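Local coordinates for protein xylulose kinase (PDB 2ITM) that catalyses the ATP-dependent phosphorylation of D-xylulose to D-xylulose 5-phosphate, and less efficiently that of 1-deoxy-D-xylulose, as a homodimer of the FGGY kinase family, at residues A80-A85 and R144-V149; V327-Y332 and G347-L352. One frame throughout, in Å; residues are numbered along the deposited sequence.

Contact 1. Residues A80-A85 and R144-V149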
loop_
_atom_site.group_PDB
_atom_site.type_symbol
_atom_site.label_atom_id
_atom_site.label_comp_id
_atom_site.label_asym_id
_atom_site.label_seq_id
_atom_site.Cartn_x
_atom_site.Cartn_y
_atom_site.Cartn_z
ATOM N N ALA A 80 -10.866 15.898 -32.212
ATOM C CA ALA A 80 -10.545 16.776 -33.322
ATOM C C ALA A 80 -10.425 16.053 -34.670
ATOM O O ALA A 80 -9.457 15.357 -34.926
ATOM C CB ALA A 80 -9.317 17.576 -33.030
ATOM N N THR A 81 -11.424 16.237 -35.517
ATOM C CA THR A 81 -11.385 15.743 -36.881
ATOM C C THR A 81 -11.058 16.850 -37.881
ATOM O O THR A 81 -11.830 17.775 -38.063
ATOM C CB THR A 81 -12.715 15.064 -37.252
ATOM O OG1 THR A 81 -13.106 14.145 -36.234
ATOM C CG2 THR A 81 -12.557 14.217 -38.490
ATOM N N LEU A 82 -9.907 16.725 -38.527
ATOM C CA LEU A 82 -9.416 17.734 -39.451
ATOM C C LEU A 82 -9.647 17.367 -40.915
ATOM O O LEU A 82 -9.101 16.389 -41.415
ATOM C CB LEU A 82 -7.928 17.982 -39.249
ATOM C CG LEU A 82 -7.353 18.472 -37.925
ATOM C CD1 LEU A 82 -6.395 19.580 -38.176
ATOM C CD2 LEU A 82 -8.399 18.870 -36.925
ATOM N N LEU A 83 -10.426 18.185 -41.600
ATOM C CA LEU A 83 -10.741 17.961 -42.991
ATOM C C LEU A 83 -10.153 19.052 -43.872
ATOM O O LEU A 83 -10.150 20.215 -43.502
ATOM C CB LEU A 83 -12.254 17.914 -43.175
ATOM C CG LEU A 83 -13.016 16.890 -42.345
ATOM C CD1 LEU A 83 -14.463 16.930 -42.684
ATOM C CD2 LEU A 83 -12.473 15.507 -42.519
ATOM N N ASP A 84 -9.677 18.671 -45.050
ATOM C CA ASP A 84 -9.405 19.630 -46.093
ATOM C C ASP A 84 -10.613 20.090 -46.877
ATOM O O ASP A 84 -11.721 19.741 -46.582
ATOM C CB ASP A 84 -8.290 19.147 -47.032
ATOM C CG ASP A 84 -8.736 18.032 -47.975
ATOM O OD1 ASP A 84 -9.942 17.780 -48.094
ATOM O OD2 ASP A 84 -7.935 17.368 -48.637
ATOM N N ALA A 85 -10.351 20.889 -47.897
ATOM C CA ALA A 85 -11.393 21.519 -48.689
ATOM C C ALA A 85 -12.139 20.520 -49.530
ATOM O O ALA A 85 -13.227 20.804 -49.991
ATOM C CB ALA A 85 -10.806 22.587 -49.568
ATOM N N ARG A 144 -1.962 24.042 -42.580
ATOM C CA ARG A 144 -2.125 24.803 -43.810
ATOM C C ARG A 144 -3.319 24.343 -44.643
ATOM O O ARG A 144 -3.893 25.120 -45.377
ATOM C CB ARG A 144 -0.853 24.677 -44.646
ATOM C CG ARG A 144 -0.380 25.949 -45.315
ATOM C CD ARG A 144 0.877 25.779 -46.164
ATOM N NE ARG A 144 1.386 27.061 -46.649
ATOM C CZ ARG A 144 2.586 27.244 -47.195
ATOM N NH1 ARG A 144 3.423 26.227 -47.342
ATOM N NH2 ARG A 144 2.953 28.454 -47.597
ATOM N N GLN A 145 -3.681 23.074 -44.520
ATOM C CA GLN A 145 -4.705 22.469 -45.370
ATOM C C GLN A 145 -6.105 22.383 -44.723
ATOM O O GLN A 145 -7.040 21.891 -45.324
ATOM C CB GLN A 145 -4.274 21.069 -45.798
ATOM C CG GLN A 145 -3.021 20.983 -46.612
ATOM C CD GLN A 145 -2.603 19.541 -46.823
ATOM O OE1 GLN A 145 -1.643 19.073 -46.227
ATOM N NE2 GLN A 145 -3.338 18.834 -47.655
ATOM N N ILE A 146 -6.239 22.856 -43.496
ATOM C CA ILE A 146 -7.480 22.699 -42.757
ATOM C C ILE A 146 -8.598 23.561 -43.322
ATOM O O ILE A 146 -8.467 24.771 -43.417
ATOM C CB ILE A 146 -7.279 23.060 -41.280
ATOM C CG1 ILE A 146 -6.319 22.102 -40.598
ATOM C CG2 ILE A 146 -8.601 23.077 -40.548
ATOM C CD1 ILE A 146 -5.985 22.511 -39.218
ATOM N N ASP A 147 -9.701 22.921 -43.688
ATOM C CA ASP A 147 -10.892 23.623 -44.121
ATOM C C ASP A 147 -11.973 23.519 -43.086
ATOM O O ASP A 147 -12.793 24.401 -42.942
ATOM C CB ASP A 147 -11.358 23.094 -45.483
ATOM C CG ASP A 147 -12.429 23.972 -46.114
ATOM O OD1 ASP A 147 -13.598 23.556 -46.190
ATOM O OD2 ASP A 147 -12.207 25.097 -46.547
ATOM N N LYS A 148 -11.957 22.418 -42.358
ATOM C CA LYS A 148 -13.016 22.088 -41.428
ATOM C C LYS A 148 -12.484 21.272 -40.256
ATOM O O LYS A 148 -11.663 20.379 -40.426
ATOM C CB LYS A 148 -14.123 21.313 -42.140
ATOM C CG LYS A 148 -15.497 21.841 -41.895
ATOM C CD LYS A 148 -15.614 23.256 -42.369
ATOM C CE LYS A 148 -16.798 23.403 -43.269
ATOM N NZ LYS A 148 -17.085 24.811 -43.534
ATOM N N VAL A 149 -12.976 21.606 -39.074
ATOM C CA VAL A 149 -12.766 20.828 -37.869
ATOM C C VAL A 149 -14.102 20.297 -37.332
ATOM O O VAL A 149 -14.986 21.056 -36.987
ATOM C CB VAL A 149 -12.063 21.668 -36.790
ATOM C CG1 VAL A 149 -11.956 20.919 -35.496
ATOM C CG2 VAL A 149 -10.707 22.108 -37.265
HETATM O O HOH W 1 -14.223 20.659 -45.902
HETATM O O HOH W 2 -7.986 22.347 -47.754
#

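Contact 2. Residues V327-Y332 and G347-L352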
loop_
_atom_site.group_PDB
_atom_site.type_symbol
_atom_site.label_atom_id
_atom_site.label_comp_id
_atom_site.label_asym_id
_atom_site.label_seq_id
_atom_site.Cartn_x
_atom_site.Cartn_y
_atom_site.Cartn_z
ATOM N N VAL A 327 -9.883 1.895 9.543
ATOM C CA VAL A 327 -9.037 1.963 8.368
ATOM C C VAL A 327 -9.543 3.066 7.472
ATOM O O VAL A 327 -10.736 3.252 7.340
ATOM C CB VAL A 327 -9.123 0.667 7.566
ATOM C CG1 VAL A 327 -8.106 0.652 6.488
ATOM C CG2 VAL A 327 -8.949 -0.508 8.453
ATOM N N TRP A 328 -8.623 3.787 6.850
ATOM C CA TRP A 328 -8.987 4.818 5.900
ATOM C C TRP A 328 -8.587 4.441 4.476
ATOM O O TRP A 328 -7.423 4.226 4.186
ATOM C CB TRP A 328 -8.394 6.165 6.311
ATOM C CG TRP A 328 -8.777 6.570 7.685
ATOM C CD1 TRP A 328 -8.134 6.258 8.829
ATOM C CD2 TRP A 328 -9.904 7.356 8.063
ATOM N NE1 TRP A 328 -8.785 6.796 9.904
ATOM C CE2 TRP A 328 -9.878 7.480 9.456
ATOM C CE3 TRP A 328 -10.936 7.978 7.362
ATOM C CZ2 TRP A 328 -10.846 8.180 10.157
ATOM C CZ3 TRP A 328 -11.885 8.674 8.057
ATOM C CH2 TRP A 328 -11.835 8.772 9.438
ATOM N N PHE A 329 -9.572 4.369 3.595
ATOM C CA PHE A 329 -9.318 4.180 2.177
ATOM C C PHE A 329 -9.398 5.497 1.434
ATOM O O PHE A 329 -10.421 6.154 1.447
ATOM C CB PHE A 329 -10.293 3.156 1.586
ATOM C CG PHE A 329 -10.092 2.886 0.122
ATOM C CD1 PHE A 329 -8.977 2.221 -0.329
ATOM C CD2 PHE A 329 -11.035 3.273 -0.798
ATOM C CE1 PHE A 329 -8.811 1.963 -1.655
ATOM C CE2 PHE A 329 -10.866 3.022 -2.125
ATOM C CZ PHE A 329 -9.748 2.368 -2.552
ATOM N N LEU A 330 -8.308 5.886 0.793
ATOM C CA LEU A 330 -8.294 7.110 0.028
ATOM C C LEU A 330 -8.150 6.855 -1.466
ATOM O O LEU A 330 -7.078 6.537 -1.951
ATOM C CB LEU A 330 -7.229 8.070 0.557
ATOM C CG LEU A 330 -7.118 8.248 2.075
ATOM C CD1 LEU A 330 -5.766 8.693 2.482
ATOM C CD2 LEU A 330 -8.150 9.165 2.620
ATOM N N PRO A 331 -9.256 6.983 -2.184
ATOM C CA PRO A 331 -9.254 6.750 -3.616
ATOM C C PRO A 331 -8.989 8.030 -4.370
ATOM O O PRO A 331 -9.652 9.027 -4.169
ATOM C CB PRO A 331 -10.641 6.251 -3.882
ATOM C CG PRO A 331 -11.477 6.919 -2.854
ATOM C CD PRO A 331 -10.579 7.375 -1.732
ATOM N N TYR A 332 -7.983 7.986 -5.202
ATOM C CA TYR A 332 -7.590 9.111 -5.964
ATOM C C TYR A 332 -7.935 8.989 -7.415
ATOM O O TYR A 332 -7.454 8.149 -8.130
ATOM C CB TYR A 332 -6.113 9.389 -5.788
ATOM C CG TYR A 332 -5.751 9.868 -4.435
ATOM C CD1 TYR A 332 -5.430 9.000 -3.449
ATOM C CD2 TYR A 332 -5.742 11.185 -4.148
ATOM C CE1 TYR A 332 -5.101 9.432 -2.232
ATOM C CE2 TYR A 332 -5.426 11.615 -2.953
ATOM C CZ TYR A 332 -5.106 10.738 -1.985
ATOM O OH TYR A 332 -4.800 11.186 -0.780
ATOM N N GLY A 347 -5.490 4.189 -5.141
ATOM C CA GLY A 347 -5.997 4.133 -3.791
ATOM C C GLY A 347 -4.920 3.967 -2.746
ATOM O O GLY A 347 -3.862 3.410 -3.003
ATOM N N VAL A 348 -5.211 4.454 -1.553
ATOM C CA VAL A 348 -4.402 4.189 -0.380
ATOM C C VAL A 348 -5.226 3.553 0.731
ATOM O O VAL A 348 -6.310 4.014 1.032
ATOM C CB VAL A 348 -3.732 5.453 0.130
ATOM C CG1 VAL A 348 -2.748 5.126 1.198
ATOM C CG2 VAL A 348 -3.062 6.194 -1.002
ATOM N N PHE A 349 -4.704 2.482 1.318
ATOM C CA PHE A 349 -5.166 1.993 2.616
ATOM C C PHE A 349 -4.284 2.513 3.745
ATOM O O PHE A 349 -3.138 2.124 3.873
ATOM C CB PHE A 349 -5.192 0.465 2.656
ATOM C CG PHE A 349 -6.448 -0.140 2.157
ATOM C CD1 PHE A 349 -6.430 -1.084 1.163
ATOM C CD2 PHE A 349 -7.656 0.201 2.707
ATOM C CE1 PHE A 349 -7.599 -1.661 0.716
ATOM C CE2 PHE A 349 -8.814 -0.358 2.263
ATOM C CZ PHE A 349 -8.788 -1.290 1.267
ATOM N N PHE A 350 -4.850 3.397 4.550
ATOM C CA PHE A 350 -4.141 4.077 5.613
ATOM C C PHE A 350 -4.598 3.646 7.004
ATOM O O PHE A 350 -5.762 3.650 7.303
ATOM C CB PHE A 350 -4.304 5.587 5.468
ATOM C CG PHE A 350 -3.548 6.369 6.479
ATOM C CD1 PHE A 350 -2.212 6.647 6.296
ATOM C CD2 PHE A 350 -4.163 6.810 7.619
ATOM C CE1 PHE A 350 -1.520 7.347 7.221
ATOM C CE2 PHE A 350 -3.471 7.510 8.549
ATOM C CZ PHE A 350 -2.144 7.779 8.350
ATOM N N GLY A 351 -3.645 3.304 7.852
ATOM C CA GLY A 351 -3.915 3.108 9.273
ATOM C C GLY A 351 -4.302 1.700 9.640
ATOM O O GLY A 351 -5.129 1.502 10.508
ATOM N N LEU A 352 -3.734 0.715 8.982
ATOM C CA LEU A 352 -4.022 -0.672 9.243
ATOM C C LEU A 352 -3.308 -1.196 10.483
ATOM O O LEU A 352 -2.155 -0.927 10.689
ATOM C CB LEU A 352 -3.652 -1.538 8.042
ATOM C CG LEU A 352 -4.044 -1.088 6.628
ATOM C CD1 LEU A 352 -3.024 -1.520 5.638
ATOM C CD2 LEU A 352 -5.404 -1.607 6.238
#

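Contact 1. Residues A80-A85 and R144-V149
The carbonyl of Q145 opens the contact, lying 3.4 Å from D84 CA in a CA-H...O approach and joined to the amide of A85 through a bridging water. I146, a buried branched residue, brings its side chain together with that of L82 on the V149 side, though the exact approach of their ends is doubtful in the model. At D147 the pairing becomes irregular. D147 N donates to L83 O at 2.7 Å, in the carbonyl plane, and K148 N donates to the same L83 O at 3.1 Å, tilted 28° from that plane. Two residues thus face one, a classic beta bulge, and two donors grip a single oxygen. The backbone here sets D147 CB 3.4 Å from A85 N; a chi1 of -169° turns the carboxylate past A85, and OD1 accepts from a water that also donates to D84 O. A carboxylate suits this partly exposed, watered position. K148 returns the bond, its O accepting from L83 N at 2.8 Å, nearly straight at 173°. Its chain bends at chi2 and chi3 and leads away to D197 O and the F164 ring. V149, beta-branched as befits a strand, sets CG2 alongside L82 CD2, 4.0 Å off. This short two-stranded antiparallel sheet lies between helices: L132 of helix 128-138 touches I146 and V149, while L158 of helix 152-161 meets L83.

Contact 2. Residues V327-Y332 and G347-L352
F329 and F349 make the dense side of this strand pair. CD1 of F329 stands over one face of the F349 ring, toward its rim and 3.7 Å from F349 CE2, with the planes inclined at 49°. F329 reaches there because CG lies opposite the backbone N (chi1 -179°), which also carries CE1 to 4.1 Å from G347 CA; a CB at G347 would collide with that ring, so glycine fits. Beyond F349, V327 CG1 closes on L352 CD2 at 3.5 Å. Replacing F329 by an alanine would probably leave the F349 face without its partner and open a gap beside G347 CA. V365 of helix 358-381 touches both phenylalanines. The strands form an antiparallel beta hairpin, with W328-F350 and L330-V348 as hydrogen-bonded pairs. F350 N to W328 O is 2.7 Å, whereas V348 N approaches L330 O from above its carbonyl plane. In the dimer, segment 347-352 also pairs antiparallel with a strand of the second subunit, continuing the sheet across the interface. Side chains meet at wider spacing between the strands on the face of W328, L330, V348 and F350: W328 CD1 lies 4.2 Å from F350 CD2, at that ring's edge, and L330 CB is 4.4 Å from V348 CB. Helix 459-479 packs here through L475 and F472, yet the broad, amphipathic indole of W328 remains partly exposed.

How the contacts relate
From the N terminus the chain lays down the first strands of the N-terminal family domain, and contact 1 then closes a loop of 58 residues, about half helical, by bringing 144-149 back to 80-85. The chain goes on through the rest of that domain into the C-terminal one before contact 2 opens. There 327-332 and 347-352 close a much shorter loop, 14 residues, more than half of them not modelled. The two loops follow in series, neither nested nor crossed, on opposite sides of the chain's centre, with contact centres about 47 Å apart. Contact 1 ties strands 81-83 and 148-150 within one domain; contact 2 builds the hairpin whose second strand meets the other subunit.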